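Local coordinates for protein putative sortase (Streptococcus pneumoniae, PDB 2W1K) that probably catalyses, as a class C sortase, the covalent joining of pilin subunits during pilus assembly on the pneumococcal surface, at residues N26-Y31 with Y54-D59; R123-L128 with L185-E190. All blocks are in the same frame, centred on the assembly; numbering follows the deposited sequence.

Interaction 1 of 2, residues N26-Y31 with Y54-D59; sequences NHSLAY and YQVSDD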
loop_
_atom_site.group_PDB
_atom_site.type_symbol
_atom_site.label_atom_id
_atom_site.label_comp_id
_atom_site.label_asym_id
_atom_site.label_seq_id
_atom_site.Cartn_x
_atom_site.Cartn_y
_atom_site.Cartn_z
ATOM N N ASN A 26 15.044 8.398 -0.678
ATOM C CA ASN A 26 15.136 9.842 -0.614
ATOM C C ASN A 26 14.004 10.545 -1.429
ATOM O O ASN A 26 13.431 11.520 -0.998
ATOM C CB ASN A 26 16.447 10.193 -1.227
ATOM C CG ASN A 26 17.658 9.813 -0.317
ATOM O OD1 ASN A 26 17.520 9.327 0.832
ATOM N ND2 ASN A 26 18.849 10.091 -0.837
ATOM N N HIS A 27 13.687 10.057 -2.630
ATOM C CA HIS A 27 12.532 10.541 -3.372
ATOM C C HIS A 27 11.235 10.377 -2.611
ATOM O O HIS A 27 10.316 11.234 -2.774
ATOM C CB HIS A 27 12.443 9.875 -4.749
ATOM C CG HIS A 27 13.627 10.223 -5.608
ATOM N ND1 HIS A 27 13.857 9.677 -6.848
ATOM C CD2 HIS A 27 14.668 11.088 -5.379
ATOM C CE1 HIS A 27 14.982 10.174 -7.349
ATOM N NE2 HIS A 27 15.486 11.039 -6.479
ATOM N N SER A 28 11.088 9.251 -1.878
ATOM C CA SER A 28 9.877 9.068 -1.100
ATOM C C SER A 28 9.801 10.046 0.095
ATOM O O SER A 28 8.716 10.576 0.437
ATOM C CB SER A 28 9.793 7.604 -0.526
ATOM O OG SER A 28 9.750 6.625 -1.588
ATOM N N LEU A 29 10.924 10.205 0.796
ATOM C CA LEU A 29 10.954 11.248 1.849
ATOM C C LEU A 29 10.475 12.596 1.270
ATOM O O LEU A 29 9.660 13.230 1.905
ATOM C CB LEU A 29 12.396 11.473 2.392
ATOM C CG LEU A 29 12.474 12.394 3.598
ATOM C CD1 LEU A 29 11.582 11.908 4.750
ATOM C CD2 LEU A 29 14.000 12.459 4.016
ATOM N N ALA A 30 11.038 13.018 0.105
ATOM C CA ALA A 30 10.728 14.270 -0.593
ATOM C C ALA A 30 9.280 14.343 -0.882
ATOM O O ALA A 30 8.609 15.390 -0.685
ATOM C CB ALA A 30 11.479 14.401 -1.954
ATOM N N TYR A 31 8.746 13.245 -1.397
ATOM C CA TYR A 31 7.339 13.276 -1.657
ATOM C C TYR A 31 6.541 13.492 -0.349
ATOM O O TYR A 31 5.536 14.259 -0.326
ATOM C CB TYR A 31 6.945 11.938 -2.230
ATOM C CG TYR A 31 5.416 11.784 -2.489
ATOM C CD1 TYR A 31 4.574 11.279 -1.490
ATOM C CD2 TYR A 31 4.866 12.039 -3.767
ATOM C CE1 TYR A 31 3.228 11.094 -1.733
ATOM C CE2 TYR A 31 3.488 11.872 -4.019
ATOM C CZ TYR A 31 2.675 11.388 -3.005
ATOM O OH TYR A 31 1.283 11.162 -3.168
ATOM N N TYR A 54 4.367 11.815 -8.949
ATOM C CA TYR A 54 5.080 11.473 -7.740
ATOM C C TYR A 54 6.543 11.867 -7.807
ATOM O O TYR A 54 7.110 12.200 -6.782
ATOM C CB TYR A 54 4.985 9.974 -7.485
ATOM C CG TYR A 54 3.692 9.512 -6.876
ATOM C CD1 TYR A 54 2.560 9.387 -7.666
ATOM C CD2 TYR A 54 3.616 9.120 -5.494
ATOM C CE1 TYR A 54 1.364 8.890 -7.140
ATOM C CE2 TYR A 54 2.442 8.634 -4.977
ATOM C CZ TYR A 54 1.303 8.526 -5.781
ATOM O OH TYR A 54 0.105 8.016 -5.274
ATOM N N GLN A 55 7.166 11.804 -8.981
ATOM C CA GLN A 55 8.624 12.064 -9.114
ATOM C C GLN A 55 9.412 11.172 -8.142
ATOM O O GLN A 55 10.334 11.621 -7.422
ATOM C CB GLN A 55 8.982 13.548 -8.871
ATOM C CG GLN A 55 8.152 14.457 -9.675
ATOM C CD GLN A 55 8.568 15.928 -9.647
ATOM O OE1 GLN A 55 8.927 16.475 -8.596
ATOM N NE2 GLN A 55 8.461 16.607 -10.817
ATOM N N VAL A 56 9.002 9.935 -8.025
ATOM C CA VAL A 56 9.755 9.006 -7.157
ATOM C C VAL A 56 10.612 8.115 -8.150
ATOM O O VAL A 56 11.814 7.912 -7.982
ATOM C CB VAL A 56 8.772 8.159 -6.230
ATOM C CG1 VAL A 56 9.444 6.900 -5.671
ATOM C CG2 VAL A 56 8.044 9.087 -5.159
ATOM N N SER A 57 9.991 7.721 -9.245
ATOM C CA SER A 57 10.726 6.910 -10.249
ATOM C C SER A 57 10.731 7.628 -11.614
ATOM O O SER A 57 9.794 8.400 -11.894
ATOM C CB SER A 57 9.997 5.538 -10.439
ATOM O OG SER A 57 10.795 4.787 -11.381
ATOM N N ASP A 58 11.647 7.280 -12.522
ATOM C CA ASP A 58 11.557 7.850 -13.866
ATOM C C ASP A 58 10.408 7.264 -14.673
ATOM O O ASP A 58 10.069 7.768 -15.699
ATOM C CB ASP A 58 12.830 7.528 -14.670
ATOM C CG ASP A 58 13.907 8.612 -14.548
ATOM O OD1 ASP A 58 14.485 8.781 -13.416
ATOM O OD2 ASP A 58 14.213 9.288 -15.597
ATOM N N ASP A 59 9.919 6.103 -14.259
ATOM C CA ASP A 59 8.841 5.413 -14.894
ATOM C C ASP A 59 7.594 5.527 -13.971
ATOM O O ASP A 59 7.503 4.946 -12.888
ATOM C CB ASP A 59 9.291 3.931 -15.038
ATOM C CG ASP A 59 8.205 3.053 -15.639
ATOM O OD1 ASP A 59 7.067 3.552 -15.925
ATOM O OD2 ASP A 59 8.490 1.834 -15.804
HETATM O O HOH W 1 9.722 13.056 -4.909
#
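His27 and Tyr31, one turn apart on helix 18-34, meet Val56 and Tyr54 in a helix-to-loop contact that closes the excursion between the helix and the sortase beta-sheet, the region that in class C sortases usually forms the lid over the active site. His27 offers the edge of its imidazole: ND1 donates to Val56 O at 2.9 Å, nearly straight (167°), with the acceptor in the ring plane and the donor tilted from the carbonyl plane. A histidine suits this place, because its short, rigid side chain brings an N-H to the backbone carbonyl of a residue in an irregular loop, while His27 CB rests 3.7 Å from Val56 CA.

The two tyrosines lie almost parallel, planes 6° apart, but are displaced along their planes, leaving little of one ring over the other, their centroids 4.7 Å apart. Tyr31 reaches there with CG anti to its backbone N (chi1 176°). Each ring is also anchored by its phenol: Tyr31 OH bonds to Asp95 and Gly96, Tyr54 OH to His93. Val56 lies against the helix between His27 and Tyr31, its two methyls meeting different residues: CG2 stands 4.2 Å from Tyr31 CB and CG1 4.1 Å from Ser28 OG, a hydroxyl held by Tyr64 and Gln24. Water 1 sits between the two backbones, 2.9 Å from His27 O and 3.0 Å from Gln55 O.

Interaction 2 of 2, residues R123-L128 with L185-E190; sequences RHLDQL and LLVNFE
Val187 uses both of its methyl groups against the turn at Leu125-Leu128: CG2 lies 4.0 Å from Leu125 CB, and CG1 is 3.7 Å from Leu128 CD1. A beta-branched residue fits here because its two methyls diverge right at the strand backbone and can meet two different leucines. The same Leu128 CD1 also reaches the ring of Phe189, arriving at its edge, near the ring plane, 3.6 Å from CZ, with the two side chains nearly perpendicular. At the other end, Leu185 CD2 lies 4.1 Å from Asp126 CA. No hydrogen bond joins the two segments; the contact rests mainly on apolar side chains, with Leu125 O also against Val187 CG2.

The leucines are presented by a short 3-10 turn, held by Gln127 N to His124 O and, more weakly, by Leu128 N to Leu125 O at 3.3 Å. With CG anti to the carbonyl carbon (chi1 -76°), Leu128 brings CD1 to both Val187 and Phe189. Asp126, on the solvent side, turns its carboxylate to a salt bridge with Arg114, whose NE donates to Arg123 O, so one arginine binds the turn at two points.

In this sortase beta-barrel the turn closes over strand 183-196, which pairs with strands 168-176 and 141-153. Leu172 of the former packs on Leu125 and Phe189, Met147 of the latter on Val187 and Phe189, and Leu72 from a loop touches both Leu125 and Leu128.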
loop_
_atom_site.group_PDB
_atom_site.type_symbol
_atom_site.label_atom_id
_atom_site.label_comp_id
_atom_site.label_asym_id
_atom_site.label_seq_id
_atom_site.Cartn_x
_atom_site.Cartn_y
_atom_site.Cartn_z
ATOM N N ARG A 123 -10.950 -8.339 -2.508
ATOM C CA ARG A 123 -12.335 -8.908 -2.356
ATOM C C ARG A 123 -12.648 -9.174 -0.872
ATOM O O ARG A 123 -13.777 -8.837 -0.332
ATOM C CB ARG A 123 -12.462 -10.215 -3.143
ATOM C CG ARG A 123 -13.944 -10.637 -3.347
ATOM C CD ARG A 123 -14.037 -11.588 -4.514
ATOM N NE ARG A 123 -13.601 -10.927 -5.767
ATOM C CZ ARG A 123 -13.469 -11.569 -6.928
ATOM N NH1 ARG A 123 -13.740 -12.886 -7.002
ATOM N NH2 ARG A 123 -13.092 -10.893 -8.022
ATOM N N HIS A 124 -11.647 -9.735 -0.189
ATOM C CA HIS A 124 -11.800 -10.300 1.176
ATOM C C HIS A 124 -11.237 -9.543 2.396
ATOM O O HIS A 124 -11.082 -10.114 3.483
ATOM C CB HIS A 124 -11.185 -11.701 1.217
ATOM C CG HIS A 124 -11.741 -12.626 0.158
ATOM N ND1 HIS A 124 -13.085 -13.005 0.120
ATOM C CD2 HIS A 124 -11.133 -13.267 -0.878
ATOM C CE1 HIS A 124 -13.268 -13.823 -0.903
ATOM N NE2 HIS A 124 -12.112 -13.975 -1.536
ATOM N N LEU A 125 -10.972 -8.274 2.271
ATOM C CA LEU A 125 -10.481 -7.522 3.422
ATOM C C LEU A 125 -11.398 -7.612 4.618
ATOM O O LEU A 125 -10.986 -7.351 5.758
ATOM C CB LEU A 125 -10.400 -6.062 3.022
ATOM C CG LEU A 125 -9.138 -5.706 2.240
ATOM C CD1 LEU A 125 -8.891 -4.205 2.125
ATOM C CD2 LEU A 125 -7.991 -6.363 2.789
ATOM N N ASP A 126 -12.680 -7.909 4.374
ATOM C CA ASP A 126 -13.683 -7.875 5.501
ATOM C C ASP A 126 -13.459 -9.066 6.464
ATOM O O ASP A 126 -13.948 -9.066 7.577
ATOM C CB ASP A 126 -15.118 -7.907 4.980
ATOM C CG ASP A 126 -15.379 -9.113 4.100
ATOM O OD1 ASP A 126 -14.820 -9.241 3.004
ATOM O OD2 ASP A 126 -16.123 -9.992 4.503
ATOM N N GLN A 127 -12.694 -10.063 6.025
ATOM C CA GLN A 127 -12.307 -11.188 6.866
ATOM C C GLN A 127 -11.173 -10.998 7.917
ATOM O O GLN A 127 -11.003 -11.862 8.774
ATOM C CB GLN A 127 -11.877 -12.270 5.937
ATOM C CG GLN A 127 -13.050 -12.887 5.252
ATOM C CD GLN A 127 -12.653 -13.901 4.212
ATOM O OE1 GLN A 127 -13.415 -14.169 3.295
ATOM N NE2 GLN A 127 -11.441 -14.482 4.348
ATOM N N LEU A 128 -10.389 -9.921 7.788
ATOM C CA LEU A 128 -9.251 -9.647 8.598
ATOM C C LEU A 128 -9.693 -9.453 10.029
ATOM O O LEU A 128 -10.732 -8.781 10.258
ATOM C CB LEU A 128 -8.552 -8.376 8.101
ATOM C CG LEU A 128 -7.738 -8.582 6.824
ATOM C CD1 LEU A 128 -7.397 -7.203 6.169
ATOM C CD2 LEU A 128 -6.518 -9.434 7.188
ATOM N N LEU A 185 -14.739 0.612 2.477
ATOM C CA LEU A 185 -14.159 -0.085 3.628
ATOM C C LEU A 185 -12.660 0.293 3.918
ATOM O O LEU A 185 -11.754 0.167 3.073
ATOM C CB LEU A 185 -14.345 -1.602 3.489
ATOM C CG LEU A 185 -13.675 -2.505 4.559
ATOM C CD1 LEU A 185 -14.146 -2.168 5.964
ATOM C CD2 LEU A 185 -13.928 -3.967 4.271
ATOM N N LEU A 186 -12.401 0.723 5.128
ATOM C CA LEU A 186 -11.011 0.983 5.534
ATOM C C LEU A 186 -10.569 -0.032 6.557
ATOM O O LEU A 186 -11.181 -0.144 7.575
ATOM C CB LEU A 186 -10.904 2.342 6.214
ATOM C CG LEU A 186 -10.743 3.657 5.446
ATOM C CD1 LEU A 186 -11.414 3.753 4.088
ATOM C CD2 LEU A 186 -10.971 4.932 6.309
ATOM N N VAL A 187 -9.426 -0.666 6.336
ATOM C CA VAL A 187 -8.824 -1.534 7.299
ATOM C C VAL A 187 -7.435 -0.926 7.679
ATOM O O VAL A 187 -6.557 -0.766 6.829
ATOM C CB VAL A 187 -8.653 -2.983 6.670
ATOM C CG1 VAL A 187 -8.171 -3.923 7.730
ATOM C CG2 VAL A 187 -10.016 -3.536 6.046
ATOM N N ASN A 188 -7.265 -0.534 8.950
ATOM C CA ASN A 188 -6.049 0.092 9.480
ATOM C C ASN A 188 -5.104 -0.913 10.068
ATOM O O ASN A 188 -5.529 -1.853 10.794
ATOM C CB ASN A 188 -6.400 1.208 10.472
ATOM C CG ASN A 188 -7.434 2.162 9.856
ATOM O OD1 ASN A 188 -7.213 2.658 8.769
ATOM N ND2 ASN A 188 -8.618 2.270 10.464
ATOM N N PHE A 189 -3.827 -0.720 9.761
ATOM C CA PHE A 189 -2.808 -1.599 10.269
ATOM C C PHE A 189 -1.729 -0.747 10.960
ATOM O O PHE A 189 -1.383 0.297 10.421
ATOM C CB PHE A 189 -2.109 -2.262 9.072
ATOM C CG PHE A 189 -2.915 -3.356 8.413
ATOM C CD1 PHE A 189 -3.954 -3.043 7.502
ATOM C CD2 PHE A 189 -2.623 -4.706 8.676
ATOM C CE1 PHE A 189 -4.704 -4.088 6.873
ATOM C CE2 PHE A 189 -3.349 -5.736 8.032
ATOM C CZ PHE A 189 -4.379 -5.407 7.132
ATOM N N GLU A 190 -1.164 -1.193 12.102
ATOM C CA GLU A 190 -0.111 -0.421 12.754
ATOM C C GLU A 190 1.234 -1.137 12.482
ATOM O O GLU A 190 1.321 -2.377 12.455
ATOM C CB GLU A 190 -0.335 -0.264 14.294
ATOM C CG GLU A 190 0.628 0.795 14.860
ATOM C CD GLU A 190 0.386 1.172 16.378
ATOM O OE1 GLU A 190 -0.425 0.485 16.988
ATOM O OE2 GLU A 190 1.015 2.137 16.913
#

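From the N terminus, helix 18-34 leads into a long, mostly irregular excursion, and interaction 1 closes it by returning the chain to the helix's side just before strand 65-69 starts the sheet. Interaction 2 closes a much wider loop, 56 residues that include strands 133-137, 141-153 and 168-176, by setting the turn at 123-128 against strand 183-196. The two loops run in series, neither nested nor crossed. The centres of interactions 1 and 2 are about 27 Å apart, on opposite sides of the chain's centre. One thus ties helix 18-34 to the loop that leads into the sheet, and the other fastens a connecting turn to a strand flanked by 168-176 and 141-153.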